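Local coordinates for protein enterochelin esterase (Salmonella enterica subsp. enterica serovar Typhimurium, PDB 3MGA) that probably hydrolyses the ester bonds of ferric enterobactin, the iron-loaded siderophore, so that the captured iron can be released inside the bacterial cell, at residues A[176-188]-A[251-265]. Residues are numbered along the deposited sequence; the frame is centred on the assembly and turned at random.
Sequences MQWHSERLGNSRR and ELPCNADFWLAVQQE
The beta-hairpin at the edge of the esterase domain's eight-stranded sheet, strands 174-180 and 185-193, lays its turn on helix 256-273, where the carboxylate of Glu265 grips it. Both Glu265 oxygens accept on their syn lone pairs: OE1 takes the hydroxyl OG of Ser180 at 2.7 Å, and OE2 takes the backbone N of Arg182 at 2.8 Å, with an N-H...O angle of 162°. Ser180 OG in turn accepts from Leu183 N, an ST motif, while Gly184 and Asn185 both face Ser180 in a G1 beta bulge; one hydroxyl thus ties the turn to itself and to the helix. The indole of Trp178 is set across the same carboxylate, planes 69° apart, with OE1 of Glu265 at its CZ2 edge, and CH2 packs on Val262 CG2 at 3.8 Å. The strand order 1-2-4-3-5-6-7-8, its second strand antiparallel to both neighbours, fits the alpha/beta-hydrolase fold of this family, and the hairpin is its first two strands. Arg182 lies over the helix surface: chi1 (165°) sets CG on Ala261 CB at 3.5 Å, and bends at chi2 and chi3 carry NH2 to an in-plane lone pair of Gln264 OE1 at 3.0 Å. One guanidinium face rests on Leu260 CD1, and NH1 makes a long, weak salt bridge to Asp257. Glu251, the last residue of helix 245-251, receives Asn185 ND2 on OE2 at 2.7 Å and forms a salt bridge through OE1 to Arg187 NH2 at 2.8 Å, nearly within the guanidinium plane. Asn185 OD1 and Asp241 O also hold this guanidinium, restraining its rotation.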
loop_
_atom_site.group_PDB
_atom_site.type_symbol
_atom_site.label_atom_id
_atom_site.label_comp_id
_atom_site.label_asym_id
_atom_site.label_seq_id
_atom_site.Cartn_x
_atom_site.Cartn_y
_atom_site.Cartn_z
HETATM N N MSE A 176 -17.492 -4.428 14.627
HETATM C CA MSE A 176 -17.487 -4.627 16.045
HETATM C C MSE A 176 -16.599 -3.575 16.696
HETATM O O MSE A 176 -15.575 -3.164 16.143
HETATM C CB MSE A 176 -16.963 -6.030 16.284
HETATM C CG MSE A 176 -16.781 -6.436 17.699
HETATM SE SE MSE A 176 -16.034 -8.235 17.746
HETATM C CE MSE A 176 -15.652 -8.227 19.657
ATOM N N GLN A 177 -17.018 -3.121 17.867
ATOM C CA GLN A 177 -16.272 -2.133 18.601
ATOM C C GLN A 177 -15.447 -2.927 19.602
ATOM O O GLN A 177 -16.000 -3.603 20.468
ATOM C CB GLN A 177 -17.221 -1.163 19.310
ATOM C CG GLN A 177 -16.561 0.140 19.809
ATOM C CD GLN A 177 -16.114 1.051 18.671
ATOM O OE1 GLN A 177 -16.529 0.877 17.517
ATOM N NE2 GLN A 177 -15.265 2.038 18.991
ATOM N N TRP A 178 -14.128 -2.883 19.454
ATOM C CA TRP A 178 -13.237 -3.606 20.356
ATOM C C TRP A 178 -12.588 -2.684 21.393
ATOM O O TRP A 178 -11.721 -1.873 21.069
ATOM C CB TRP A 178 -12.191 -4.413 19.562
ATOM C CG TRP A 178 -11.055 -4.886 20.400
ATOM C CD1 TRP A 178 -11.132 -5.469 21.629
ATOM C CD2 TRP A 178 -9.670 -4.881 20.045
ATOM N NE1 TRP A 178 -9.872 -5.779 22.087
ATOM C CE2 TRP A 178 -8.957 -5.431 21.128
ATOM C CE3 TRP A 178 -8.960 -4.446 18.924
ATOM C CZ2 TRP A 178 -7.576 -5.567 21.118
ATOM C CZ3 TRP A 178 -7.587 -4.576 18.916
ATOM C CH2 TRP A 178 -6.907 -5.134 20.009
ATOM N N HIS A 179 -13.036 -2.835 22.640
ATOM C CA HIS A 179 -12.536 -2.068 23.778
ATOM C C HIS A 179 -11.405 -2.870 24.427
ATOM O O HIS A 179 -11.633 -3.954 24.970
ATOM C CB HIS A 179 -13.652 -1.843 24.800
ATOM C CG HIS A 179 -14.916 -1.291 24.211
ATOM N ND1 HIS A 179 -15.092 0.048 23.941
ATOM C CD2 HIS A 179 -16.075 -1.901 23.860
ATOM C CE1 HIS A 179 -16.298 0.239 23.436
ATOM N NE2 HIS A 179 -16.915 -0.927 23.378
ATOM N N SER A 180 -10.189 -2.334 24.368
ATOM C CA SER A 180 -9.013 -3.013 24.904
ATOM C C SER A 180 -8.611 -2.527 26.291
ATOM O O SER A 180 -8.394 -1.330 26.497
ATOM C CB SER A 180 -7.848 -2.807 23.950
ATOM O OG SER A 180 -6.673 -3.376 24.463
ATOM N N GLU A 181 -8.504 -3.463 27.232
ATOM C CA GLU A 181 -8.103 -3.152 28.597
ATOM C C GLU A 181 -6.577 -3.012 28.610
ATOM O O GLU A 181 -6.026 -2.115 29.245
ATOM C CB GLU A 181 -8.573 -4.251 29.567
ATOM C CG GLU A 181 -8.371 -3.899 31.030
ATOM C CD GLU A 181 -8.840 -4.982 32.003
ATOM O OE1 GLU A 181 -9.384 -6.020 31.564
ATOM O OE2 GLU A 181 -8.656 -4.780 33.223
ATOM N N ARG A 182 -5.909 -3.920 27.901
ATOM C CA ARG A 182 -4.448 -3.909 27.745
ATOM C C ARG A 182 -3.973 -2.567 27.164
ATOM O O ARG A 182 -3.072 -1.932 27.702
ATOM C CB ARG A 182 -4.060 -5.066 26.813
ATOM C CG ARG A 182 -2.647 -5.079 26.209
ATOM C CD ARG A 182 -1.586 -5.514 27.129
ATOM N NE ARG A 182 -1.819 -6.860 27.640
ATOM C CZ ARG A 182 -0.985 -7.492 28.460
ATOM N NH1 ARG A 182 0.156 -6.919 28.827
ATOM N NH2 ARG A 182 -1.280 -8.709 28.895
ATOM N N LEU A 183 -4.591 -2.139 26.069
ATOM C CA LEU A 183 -4.213 -0.886 25.407
ATOM C C LEU A 183 -4.843 0.354 26.019
ATOM O O LEU A 183 -4.259 1.443 25.962
ATOM C CB LEU A 183 -4.556 -0.940 23.919
ATOM C CG LEU A 183 -3.775 -1.999 23.155
ATOM C CD1 LEU A 183 -4.302 -2.148 21.739
ATOM C CD2 LEU A 183 -2.273 -1.658 23.170
ATOM N N GLY A 184 -6.041 0.201 26.568
ATOM C CA GLY A 184 -6.742 1.315 27.193
ATOM C C GLY A 184 -7.405 2.215 26.177
ATOM O O GLY A 184 -7.524 3.411 26.395
ATOM N N ASN A 185 -7.819 1.635 25.054
ATOM C CA ASN A 185 -8.501 2.380 23.999
ATOM C C ASN A 185 -9.520 1.503 23.272
ATOM O O ASN A 185 -9.455 0.276 23.357
ATOM C CB ASN A 185 -7.489 2.995 23.021
ATOM C CG ASN A 185 -6.647 1.953 22.295
ATOM O OD1 ASN A 185 -7.125 0.878 21.937
ATOM N ND2 ASN A 185 -5.388 2.287 22.055
ATOM N N SER A 186 -10.473 2.147 22.596
ATOM C CA SER A 186 -11.523 1.461 21.833
ATOM C C SER A 186 -11.224 1.603 20.353
ATOM O O SER A 186 -10.549 2.549 19.938
ATOM C CB SER A 186 -12.909 2.016 22.162
ATOM O OG SER A 186 -13.212 1.810 23.539
ATOM N N ARG A 187 -11.785 0.709 19.547
ATOM C CA ARG A 187 -11.465 0.678 18.131
ATOM C C ARG A 187 -12.418 -0.198 17.334
ATOM O O ARG A 187 -12.969 -1.131 17.867
ATOM C CB ARG A 187 -10.091 0.053 18.110
ATOM C CG ARG A 187 -9.471 -0.327 16.856
ATOM C CD ARG A 187 -8.391 -1.319 17.236
ATOM N NE ARG A 187 -7.569 -0.831 18.352
ATOM C CZ ARG A 187 -6.394 -0.216 18.225
ATOM N NH1 ARG A 187 -5.843 -0.022 17.025
ATOM N NH2 ARG A 187 -5.747 0.180 19.317
ATOM N N ARG A 188 -12.577 0.093 16.046
ATOM C CA ARG A 188 -13.434 -0.693 15.169
ATOM C C ARG A 188 -12.662 -1.843 14.568
ATOM O O ARG A 188 -11.481 -1.700 14.234
ATOM C CB ARG A 188 -13.932 0.130 13.974
ATOM C CG ARG A 188 -14.860 1.276 14.276
ATOM C CD ARG A 188 -15.085 2.113 13.010
ATOM N NE ARG A 188 -13.861 2.771 12.542
ATOM C CZ ARG A 188 -13.762 3.501 11.430
ATOM N NH1 ARG A 188 -14.815 3.676 10.633
ATOM N NH2 ARG A 188 -12.596 4.058 11.104
ATOM N N GLU A 251 1.538 1.816 18.219
ATOM C CA GLU A 251 1.085 0.426 18.383
ATOM C C GLU A 251 1.606 -0.596 17.379
ATOM O O GLU A 251 1.734 -1.764 17.724
ATOM C CB GLU A 251 -0.457 0.387 18.408
ATOM C CG GLU A 251 -1.059 1.170 19.586
ATOM C CD GLU A 251 -2.583 1.242 19.572
ATOM O OE1 GLU A 251 -3.208 1.041 18.502
ATOM O OE2 GLU A 251 -3.158 1.516 20.649
ATOM N N LEU A 252 1.896 -0.174 16.152
ATOM C CA LEU A 252 2.380 -1.102 15.132
ATOM C C LEU A 252 3.892 -1.369 15.108
ATOM O O LEU A 252 4.303 -2.502 14.842
ATOM C CB LEU A 252 1.914 -0.674 13.729
ATOM C CG LEU A 252 0.411 -0.738 13.430
ATOM C CD1 LEU A 252 0.149 -0.401 11.950
ATOM C CD2 LEU A 252 -0.155 -2.107 13.750
ATOM N N PRO A 253 4.730 -0.350 15.363
ATOM C CA PRO A 253 6.160 -0.666 15.283
ATOM C C PRO A 253 6.732 -1.436 16.473
ATOM O O PRO A 253 7.303 -0.849 17.405
ATOM C CB PRO A 253 6.823 0.706 15.137
ATOM C CG PRO A 253 5.888 1.650 15.666
ATOM C CD PRO A 253 4.498 1.098 15.453
ATOM N N CYS A 254 6.585 -2.755 16.416
ATOM C CA CYS A 254 7.098 -3.653 17.444
ATOM C C CYS A 254 6.612 -3.318 18.853
ATOM O O CYS A 254 7.407 -3.154 19.771
ATOM C CB CYS A 254 8.631 -3.688 17.399
ATOM S SG CYS A 254 9.308 -4.182 15.790
ATOM N N ASN A 255 5.296 -3.214 19.008
ATOM C CA ASN A 255 4.684 -2.969 20.317
ATOM C C ASN A 255 4.029 -4.286 20.742
ATOM O O ASN A 255 3.051 -4.721 20.136
ATOM C CB ASN A 255 3.656 -1.841 20.250
ATOM C CG ASN A 255 3.108 -1.461 21.617
ATOM O OD1 ASN A 255 3.387 -2.116 22.623
ATOM N ND2 ASN A 255 2.325 -0.390 21.658
ATOM N N ALA A 256 4.577 -4.913 21.778
ATOM C CA ALA A 256 4.086 -6.213 22.250
ATOM C C ALA A 256 2.657 -6.185 22.756
ATOM O O ALA A 256 1.912 -7.124 22.522
ATOM C CB ALA A 256 5.024 -6.794 23.313
ATOM N N ASP A 257 2.267 -5.118 23.443
ATOM C CA ASP A 257 0.893 -5.026 23.956
ATOM C C ASP A 257 -0.163 -5.132 22.878
ATOM O O ASP A 257 -1.204 -5.735 23.100
ATOM C CB ASP A 257 0.677 -3.759 24.790
ATOM C CG ASP A 257 1.241 -3.886 26.187
ATOM O OD1 ASP A 257 1.715 -4.992 26.534
ATOM O OD2 ASP A 257 1.188 -2.889 26.949
ATOM N N PHE A 258 0.096 -4.561 21.710
ATOM C CA PHE A 258 -0.878 -4.639 20.632
ATOM C C PHE A 258 -1.212 -6.099 20.326
ATOM O O PHE A 258 -2.378 -6.484 20.320
ATOM C CB PHE A 258 -0.375 -3.938 19.376
ATOM C CG PHE A 258 -1.309 -4.056 18.211
ATOM C CD1 PHE A 258 -2.427 -3.243 18.115
ATOM C CD2 PHE A 258 -1.078 -4.983 17.207
ATOM C CE1 PHE A 258 -3.289 -3.349 17.044
ATOM C CE2 PHE A 258 -1.946 -5.091 16.133
ATOM C CZ PHE A 258 -3.050 -4.269 16.054
ATOM N N TRP A 259 -0.178 -6.907 20.101
ATOM C CA TRP A 259 -0.378 -8.322 19.778
ATOM C C TRP A 259 -0.822 -9.176 20.953
ATOM O O TRP A 259 -1.533 -10.160 20.751
ATOM C CB TRP A 259 0.851 -8.900 19.087
ATOM C CG TRP A 259 0.994 -8.329 17.731
ATOM C CD1 TRP A 259 1.906 -7.410 17.314
ATOM C CD2 TRP A 259 0.126 -8.573 16.622
ATOM N NE1 TRP A 259 1.689 -7.102 15.997
ATOM C CE2 TRP A 259 0.599 -7.800 15.548
ATOM C CE3 TRP A 259 -0.991 -9.393 16.427
ATOM C CZ2 TRP A 259 0.000 -7.825 14.290
ATOM C CZ3 TRP A 259 -1.587 -9.416 15.186
ATOM C CH2 TRP A 259 -1.093 -8.630 14.131
ATOM N N LEU A 260 -0.407 -8.815 22.167
ATOM C CA LEU A 260 -0.874 -9.528 23.350
ATOM C C LEU A 260 -2.375 -9.285 23.454
ATOM O O LEU A 260 -3.145 -10.215 23.627
ATOM C CB LEU A 260 -0.180 -9.044 24.624
ATOM C CG LEU A 260 1.265 -9.472 24.867
ATOM C CD1 LEU A 260 1.846 -8.713 26.034
ATOM C CD2 LEU A 260 1.368 -10.997 25.093
ATOM N N ALA A 261 -2.772 -8.020 23.326
ATOM C CA ALA A 261 -4.169 -7.618 23.402
ATOM C C ALA A 261 -5.040 -8.305 22.353
ATOM O O ALA A 261 -6.160 -8.722 22.653
ATOM C CB ALA A 261 -4.280 -6.094 23.253
ATOM N N VAL A 262 -4.535 -8.394 21.118
ATOM C CA VAL A 262 -5.262 -9.046 20.032
ATOM C C VAL A 262 -5.557 -10.518 20.346
ATOM O O VAL A 262 -6.651 -11.020 20.069
ATOM C CB VAL A 262 -4.484 -8.942 18.696
ATOM C CG1 VAL A 262 -4.964 -9.977 17.688
ATOM C CG2 VAL A 262 -4.566 -7.518 18.133
ATOM N N GLN A 263 -4.596 -11.202 20.953
ATOM C CA GLN A 263 -4.765 -12.621 21.265
ATOM C C GLN A 263 -5.644 -12.899 22.494
ATOM O O GLN A 263 -6.477 -13.810 22.468
ATOM C CB GLN A 263 -3.400 -13.266 21.469
ATOM C CG GLN A 263 -2.496 -13.127 20.270
ATOM C CD GLN A 263 -1.120 -13.676 20.522
ATOM O OE1 GLN A 263 -0.959 -14.855 20.835
ATOM N NE2 GLN A 263 -0.108 -12.830 20.351
ATOM N N GLN A 264 -5.456 -12.107 23.550
ATOM C CA GLN A 264 -6.178 -12.282 24.818
ATOM C C GLN A 264 -7.577 -11.657 24.872
ATOM O O GLN A 264 -8.455 -12.136 25.597
ATOM C CB GLN A 264 -5.343 -11.682 25.959
ATOM C CG GLN A 264 -3.965 -12.323 26.152
ATOM C CD GLN A 264 -3.097 -11.554 27.139
ATOM O OE1 GLN A 264 -3.293 -10.353 27.356
ATOM N NE2 GLN A 264 -2.116 -12.235 27.719
ATOM N N GLU A 265 -7.777 -10.596 24.103
ATOM C CA GLU A 265 -9.036 -9.867 24.106
ATOM C C GLU A 265 -9.841 -9.989 22.805
ATOM O O GLU A 265 -11.012 -10.360 22.843
ATOM C CB GLU A 265 -8.743 -8.381 24.341
ATOM C CG GLU A 265 -7.921 -8.062 25.596
ATOM C CD GLU A 265 -7.377 -6.634 25.593
ATOM O OE1 GLU A 265 -7.443 -5.962 24.537
ATOM O OE2 GLU A 265 -6.864 -6.187 26.638
#